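Local coordinates for metallophosphoesterase TT1561-like domain-containing protein (Aquifex aeolicus, PDB 2YVT) that is of unknown function but belongs to the calcineurin-like metallophosphoesterase superfamily and may act as a metal-dependent phosphoesterase, at residues D19-P22 / K23-G26; S201-V204 / N205-K209; E226-N230 / T231-N235. All blocks are in the same frame, centred on the assembly; numbering follows the deposited sequence.

Interaction 1: D19-P22 / K23-G26; sequences DLLP and KLKG
Leu20 O draws two backbone N-H groups to itself, and so illustrates how a 3-10 turn hands over to an alpha helix. The sounder bond comes from Leu24 N, 3.2 Å from Leu20 O and in the plane of that carbonyl, whereas Lys23 N, 3.1 Å from Leu20 O, makes a weak bond bent to 125° at its hydrogen. The first spacing is that of an alpha turn, the second that of a 3-10 turn. Next along, two alpha-helical bonds follow: Lys25 N reaches Leu21 O at 2.8 Å, nearly straight at 169°, and Gly26 N binds Pro22 O at 3.1 Å, tilted from the carbonyl plane. Helix 21-31, to which these turns belong, is the connection of the beta-alpha-beta unit that links strand 7-12 to strand 35-39. Pro22 has no N-H to offer, but its carbonyl still serves the next turn, and CB of Lys25 rests 3.4 Å from Pro22 O. On the buried flank Leu21 and Leu24 lie side by side and point the same way into the fold. Leu24 lies on Leu9 and Ile11 of strand 7-12, while Leu21 turns to Phe14 and to Glu84 and Ile85, of which the latter two belong to helix 65-86. The two leucines reach a common meeting point by different rotations: CG of Leu21 sits beside its own backbone N, whereas in Leu24 it swings to the far side from that nitrogen (chi1 -173°), and their CD2 methyl groups touch at 3.8 Å.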
loop_
_atom_site.group_PDB
_atom_site.type_symbol
_atom_site.label_atom_id
_atom_site.label_comp_id
_atom_site.label_asym_id
_atom_site.label_seq_id
_atom_site.Cartn_x
_atom_site.Cartn_y
_atom_site.Cartn_z
ATOM N N ASP A 19 7.367 -9.382 -14.374
ATOM C CA ASP A 19 8.101 -9.034 -15.598
ATOM C C ASP A 19 8.747 -7.651 -15.520
ATOM O O ASP A 19 9.706 -7.377 -16.239
ATOM C CB ASP A 19 7.184 -9.106 -16.832
ATOM C CG ASP A 19 5.988 -8.158 -16.745
ATOM O OD1 ASP A 19 5.241 -8.223 -15.746
ATOM O OD2 ASP A 19 5.775 -7.368 -17.696
ATOM N N LEU A 20 8.207 -6.782 -14.661
ATOM C CA LEU A 20 8.746 -5.434 -14.497
ATOM C C LEU A 20 9.817 -5.282 -13.414
ATOM O O LEU A 20 10.441 -4.225 -13.300
ATOM C CB LEU A 20 7.608 -4.443 -14.261
ATOM C CG LEU A 20 6.559 -4.389 -15.377
ATOM C CD1 LEU A 20 5.503 -3.358 -15.017
ATOM C CD2 LEU A 20 7.198 -4.074 -16.735
ATOM N N LEU A 21 10.051 -6.340 -12.638
ATOM C CA LEU A 21 11.021 -6.256 -11.547
ATOM C C LEU A 21 12.468 -6.016 -11.999
ATOM O O LEU A 21 13.195 -5.286 -11.321
ATOM C CB LEU A 21 10.887 -7.433 -10.572
ATOM C CG LEU A 21 9.614 -7.384 -9.710
ATOM C CD1 LEU A 21 9.523 -8.622 -8.825
ATOM C CD2 LEU A 21 9.532 -6.105 -8.868
ATOM N N PRO A 22 12.891 -6.607 -13.142
ATOM C CA PRO A 22 14.230 -6.231 -13.638
ATOM C C PRO A 22 14.440 -4.725 -13.837
ATOM O O PRO A 22 15.533 -4.207 -13.548
ATOM C CB PRO A 22 14.337 -6.988 -14.966
ATOM C CG PRO A 22 13.460 -8.186 -14.763
ATOM C CD PRO A 22 12.279 -7.657 -13.981
ATOM N N LYS A 23 13.408 -4.017 -14.292
ATOM C CA LYS A 23 13.533 -2.567 -14.444
ATOM C C LYS A 23 13.565 -1.876 -13.083
ATOM O O LYS A 23 14.318 -0.919 -12.884
ATOM C CB LYS A 23 12.440 -2.003 -15.352
ATOM C CG LYS A 23 12.749 -2.262 -16.829
ATOM C CD LYS A 23 11.654 -1.769 -17.744
ATOM C CE LYS A 23 11.933 -2.195 -19.195
ATOM N NZ LYS A 23 13.056 -1.434 -19.823
ATOM N N LEU A 24 12.779 -2.383 -12.134
ATOM C CA LEU A 24 12.816 -1.833 -10.779
ATOM C C LEU A 24 14.201 -2.029 -10.143
ATOM O O LEU A 24 14.749 -1.119 -9.513
ATOM C CB LEU A 24 11.700 -2.437 -9.917
ATOM C CG LEU A 24 11.533 -1.828 -8.522
ATOM C CD1 LEU A 24 11.145 -0.348 -8.569
ATOM C CD2 LEU A 24 10.543 -2.626 -7.691
ATOM N N LYS A 25 14.773 -3.210 -10.346
ATOM C CA LYS A 25 16.138 -3.513 -9.917
ATOM C C LYS A 25 17.141 -2.498 -10.477
ATOM O O LYS A 25 18.033 -2.036 -9.759
ATOM C CB LYS A 25 16.516 -4.934 -10.344
ATOM C CG LYS A 25 17.861 -5.410 -9.807
ATOM C CD LYS A 25 18.065 -6.892 -10.064
ATOM C CE LYS A 25 19.196 -7.445 -9.189
ATOM N NZ LYS A 25 18.814 -7.518 -7.733
ATOM N N GLY A 26 16.979 -2.147 -11.753
ATOM C CA GLY A 26 17.844 -1.160 -12.404
ATOM C C GLY A 26 17.777 0.204 -11.739
ATOM O O GLY A 26 18.810 0.845 -11.511
#

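Interaction 2: S201-V204 / N205-K209; sequences SAVV and NTIIK
Two donors of Thr206 converge on Ala202 O, the backbone N at 3.0 Å and the hydroxyl OG1 at 2.9 Å, and they come from opposite faces of the carbonyl plane. The hydroxyl is placed for this by a first torsion of -56°, which sets OG1 beside the backbone N of its own residue and back towards the preceding turn. OG1 has a further hydrogen bond, with NH1 of Arg158, so the same side chain joins helix 202-211 to the start of helix 158-164. Replacing the threonine by an alanine would remove the hydroxyl, and Ala202 O would probably lose one of its two donors and NH1 of Arg158 this oxygen partner.

The regular helix bonds run alongside. Ile207 N meets Val203 O at 2.8 Å and Ile208 N meets Val204 O at 2.9 Å, each donor tilted somewhat from the carbonyl plane. At the start of the helix Ser201 is the N-cap, and its OG accepts from Val203 N at 3.0 Å. That capping bond answers an N-H which has no carbonyl of a preceding helical turn to use.

Apolar contacts make up the rest. CG1 of Val204 lies 4.1 Å from CD1 of Ile208, and CD1 of Ile207 comes to 4.3 Å from CG1 of Val203. Phe180 of strand 175-180 lies against both Val204 and Ile207, while Ile208 turns to the strand 231-235. The helix thus serves as the connection of a beta-alpha-beta crossover with an apolar side laid on the sheet, which suggests that two hydroxyls supplement the backbone bonds of its first turn, while branched aliphatic groups seat it.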
loop_
_atom_site.group_PDB
_atom_site.type_symbol
_atom_site.label_atom_id
_atom_site.label_comp_id
_atom_site.label_asym_id
_atom_site.label_seq_id
_atom_site.Cartn_x
_atom_site.Cartn_y
_atom_site.Cartn_z
ATOM N N SER A 201 -10.814 8.389 -0.667
ATOM C CA SER A 201 -11.792 8.399 0.421
ATOM C C SER A 201 -11.575 9.548 1.374
ATOM O O SER A 201 -10.446 9.824 1.779
ATOM C CB SER A 201 -11.753 7.100 1.216
ATOM O OG SER A 201 -12.691 7.156 2.286
ATOM N N ALA A 202 -12.679 10.195 1.745
ATOM C CA ALA A 202 -12.682 11.222 2.781
ATOM C C ALA A 202 -12.165 10.675 4.099
ATOM O O ALA A 202 -11.728 11.432 4.960
ATOM C CB ALA A 202 -14.087 11.779 2.965
ATOM N N VAL A 203 -12.217 9.350 4.264
ATOM C CA VAL A 203 -11.685 8.738 5.476
ATOM C C VAL A 203 -10.203 9.068 5.599
ATOM O O VAL A 203 -9.701 9.347 6.688
ATOM C CB VAL A 203 -11.902 7.210 5.486
ATOM C CG1 VAL A 203 -11.150 6.575 6.641
ATOM C CG2 VAL A 203 -13.390 6.900 5.573
ATOM N N VAL A 204 -9.504 9.065 4.465
ATOM C CA VAL A 204 -8.070 9.313 4.478
ATOM C C VAL A 204 -7.772 10.802 4.718
ATOM O O VAL A 204 -6.833 11.135 5.435
ATOM C CB VAL A 204 -7.375 8.745 3.216
ATOM C CG1 VAL A 204 -5.881 8.956 3.298
ATOM C CG2 VAL A 204 -7.682 7.246 3.100
ATOM N N ASN A 205 -8.584 11.702 4.163
ATOM C CA ASN A 205 -8.416 13.125 4.517
ATOM C C ASN A 205 -8.560 13.294 6.017
ATOM O O ASN A 205 -7.830 14.062 6.642
ATOM C CB ASN A 205 -9.433 14.023 3.803
ATOM C CG ASN A 205 -9.262 14.005 2.308
ATOM O OD1 ASN A 205 -8.779 14.975 1.696
ATOM N ND2 ASN A 205 -9.635 12.901 1.704
ATOM N N THR A 206 -9.506 12.550 6.584
ATOM C CA THR A 206 -9.782 12.615 8.009
ATOM C C THR A 206 -8.620 12.056 8.836
ATOM O O THR A 206 -8.209 12.685 9.811
ATOM C CB THR A 206 -11.115 11.922 8.352
ATOM O OG1 THR A 206 -12.177 12.507 7.580
ATOM C CG2 THR A 206 -11.429 12.065 9.826
ATOM N N ILE A 207 -8.083 10.897 8.434
ATOM C CA ILE A 207 -6.894 10.329 9.082
ATOM C C ILE A 207 -5.728 11.307 9.038
ATOM O O ILE A 207 -5.007 11.477 10.012
ATOM C CB ILE A 207 -6.364 9.050 8.374
ATOM C CG1 ILE A 207 -7.401 7.937 8.305
ATOM C CG2 ILE A 207 -5.073 8.566 9.058
ATOM C CD1 ILE A 207 -6.917 6.758 7.465
ATOM N N ILE A 208 -5.528 11.930 7.879
ATOM C CA ILE A 208 -4.440 12.873 7.705
ATOM C C ILE A 208 -4.619 14.076 8.636
ATOM O O ILE A 208 -3.661 14.528 9.255
ATOM C CB ILE A 208 -4.306 13.289 6.226
ATOM C CG1 ILE A 208 -3.679 12.139 5.424
ATOM C CG2 ILE A 208 -3.495 14.576 6.087
ATOM C CD1 ILE A 208 -3.694 12.345 3.920
ATOM N N LYS A 209 -5.854 14.561 8.753
ATOM C CA LYS A 209 -6.168 15.662 9.665
ATOM C C LYS A 209 -5.890 15.250 11.112
ATOM O O LYS A 209 -5.272 15.999 11.877
ATOM C CB LYS A 209 -7.629 16.104 9.472
ATOM C CG LYS A 209 -8.250 16.926 10.614
ATOM C CD LYS A 209 -7.758 18.361 10.631
ATOM C CE LYS A 209 -8.468 19.169 11.721
ATOM N NZ LYS A 209 -8.020 20.578 11.721
#

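Interaction 3: E226-N230 / T231-N235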
loop_
_atom_site.group_PDB
_atom_site.type_symbol
_atom_site.label_atom_id
_atom_site.label_comp_id
_atom_site.label_asym_id
_atom_site.label_seq_id
_atom_site.Cartn_x
_atom_site.Cartn_y
_atom_site.Cartn_z
ATOM N N GLU A 226 0.816 16.384 -3.694
ATOM C CA GLU A 226 0.158 17.621 -3.294
ATOM C C GLU A 226 -0.002 17.660 -1.788
ATOM O O GLU A 226 0.106 16.625 -1.114
ATOM C CB GLU A 226 -1.220 17.743 -3.961
ATOM C CG GLU A 226 -2.241 16.695 -3.520
ATOM C CD GLU A 226 -3.474 16.710 -4.394
ATOM O OE1 GLU A 226 -4.310 17.630 -4.223
ATOM O OE2 GLU A 226 -3.600 15.817 -5.259
ATOM N N LEU A 227 -0.259 18.855 -1.266
ATOM C CA LEU A 227 -0.554 19.019 0.154
ATOM C C LEU A 227 -2.008 18.681 0.460
ATOM O O LEU A 227 -2.924 19.152 -0.219
ATOM C CB LEU A 227 -0.229 20.448 0.607
ATOM C CG LEU A 227 1.019 20.699 1.462
ATOM C CD1 LEU A 227 2.278 20.043 0.910
ATOM C CD2 LEU A 227 1.227 22.203 1.652
ATOM N N VAL A 228 -2.214 17.830 1.461
ATOM C CA VAL A 228 -3.544 17.622 2.020
ATOM C C VAL A 228 -3.398 18.007 3.484
ATOM O O VAL A 228 -2.665 17.364 4.238
ATOM C CB VAL A 228 -4.041 16.159 1.840
ATOM C CG1 VAL A 228 -5.383 15.934 2.556
ATOM C CG2 VAL A 228 -4.142 15.810 0.352
ATOM N N GLY A 229 -4.062 19.093 3.873
ATOM C CA GLY A 229 -3.783 19.713 5.167
ATOM C C GLY A 229 -2.337 20.173 5.143
ATOM O O GLY A 229 -1.944 20.930 4.254
ATOM N N ASN A 230 -1.543 19.676 6.089
ATOM C CA ASN A 230 -0.111 19.986 6.169
ATOM C C ASN A 230 0.778 18.845 5.649
ATOM O O ASN A 230 2.008 18.932 5.676
ATOM C CB ASN A 230 0.271 20.317 7.616
ATOM C CG ASN A 230 -0.743 21.227 8.297
ATOM O OD1 ASN A 230 -1.025 22.330 7.824
ATOM N ND2 ASN A 230 -1.304 20.761 9.408
ATOM N N THR A 231 0.140 17.779 5.174
ATOM C CA THR A 231 0.828 16.555 4.776
ATOM C C THR A 231 1.134 16.529 3.283
ATOM O O THR A 231 0.254 16.800 2.469
ATOM C CB THR A 231 -0.060 15.346 5.108
ATOM O OG1 THR A 231 -0.344 15.337 6.510
ATOM C CG2 THR A 231 0.590 14.011 4.699
ATOM N N ILE A 232 2.373 16.181 2.930
ATOM C CA ILE A 232 2.717 15.918 1.529
ATOM C C ILE A 232 2.231 14.518 1.191
ATOM O O ILE A 232 2.695 13.533 1.780
ATOM C CB ILE A 232 4.236 15.981 1.257
ATOM C CG1 ILE A 232 4.803 17.360 1.615
ATOM C CG2 ILE A 232 4.544 15.607 -0.210
ATOM C CD1 ILE A 232 6.297 17.397 1.624
ATOM N N VAL A 233 1.285 14.440 0.259
ATOM C CA VAL A 233 0.723 13.164 -0.163
ATOM C C VAL A 233 1.290 12.808 -1.534
ATOM O O VAL A 233 1.257 13.625 -2.463
ATOM C CB VAL A 233 -0.819 13.200 -0.195
ATOM C CG1 VAL A 233 -1.386 11.838 -0.598
ATOM C CG2 VAL A 233 -1.367 13.629 1.177
ATOM N N VAL A 234 1.826 11.594 -1.642
ATOM C CA VAL A 234 2.458 11.133 -2.872
ATOM C C VAL A 234 1.785 9.853 -3.345
ATOM O O VAL A 234 1.780 8.848 -2.628
ATOM C CB VAL A 234 3.973 10.856 -2.661
ATOM C CG1 VAL A 234 4.626 10.397 -3.962
ATOM C CG2 VAL A 234 4.678 12.103 -2.129
ATOM N N ASN A 235 1.218 9.905 -4.546
ATOM C CA ASN A 235 0.722 8.705 -5.210
ATOM C C ASN A 235 1.648 8.427 -6.395
ATOM O O ASN A 235 1.689 9.209 -7.348
ATOM C CB ASN A 235 -0.727 8.864 -5.663
ATOM C CG ASN A 235 -1.375 7.535 -5.969
ATOM O OD1 ASN A 235 -0.707 6.609 -6.443
ATOM N ND2 ASN A 235 -2.676 7.422 -5.696
HETATM O O HOH W 1 -1.953 17.390 7.784
#
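The flat peptide groups of Glu226 and Val233 meet edge to edge across the ladder: Glu226 N lies in the plane of the Val233 carbonyl, 3.1 Å from Val233 O, and Val233 N returns a bond of 2.8 Å to Glu226 O, almost in line with that carbonyl. Val228 N likewise lies in the plane of the Thr231 carbonyl, 2.9 Å from its oxygen. The fourth bond differs, since Thr231 N sits above the plane of the Val228 carbonyl, 47° out of it, where the chain is bending into the turn. Between these pairs, CA of Leu227 brings its hydrogen to Thr231 O. One face of the ladder carries Leu227 and Ile232, which cross obliquely with CD1 of the leucine 3.8 Å from CG1 of the isoleucine. The other carries Glu226, Val228, Thr231 and Val233; here CG2 of Val228 presses on CG2 of Val233 at 3.6 Å, each methyl placed beside its own backbone N. The carboxylate of Glu226 is held by the backbone N-H groups of Glu187, Phe188 and Val189. At the bend a water accepts from Asn230 N and donates to Thr231 OG1, each at 2.9 Å, while that hydroxyl also bonds to Pro213 O. The amide ND2 of Asn230 binds Asn212 OD1 instead. Gly229 takes a positive phi (62°), favourable to glycine, in the type II' turn from Val228 to Thr231. Such a two-residue turn closing on a hydrogen-bonded pair is characteristic of a tight beta hairpin, here attached through strand 231-235 to strand 215-218 of the larger mixed sheet.

Overall arrangement
From the N terminus, the chain forms strand 7-12 and then enters interaction 1, where helix 21-31 makes the crossover to strand 35-39 beside the six-stranded sheet. Interactions 2 and 3 come much later, in series, with no nesting or crossing: interaction 2 holds the N-cap and first turns of helix 202-211, which lies between strands 175-180 and 215-218 of the seven-stranded sheet, and interaction 3 closes a hairpin at the edge of the same sheet. These two touch, with Ile208 CG2 3.3 Å from Thr231 OG1. The two helical contacts, interactions 1 and 2, lie on opposite sides of the chain's centre, their centres 33 Å apart, with the hairpin on the side of interaction 2.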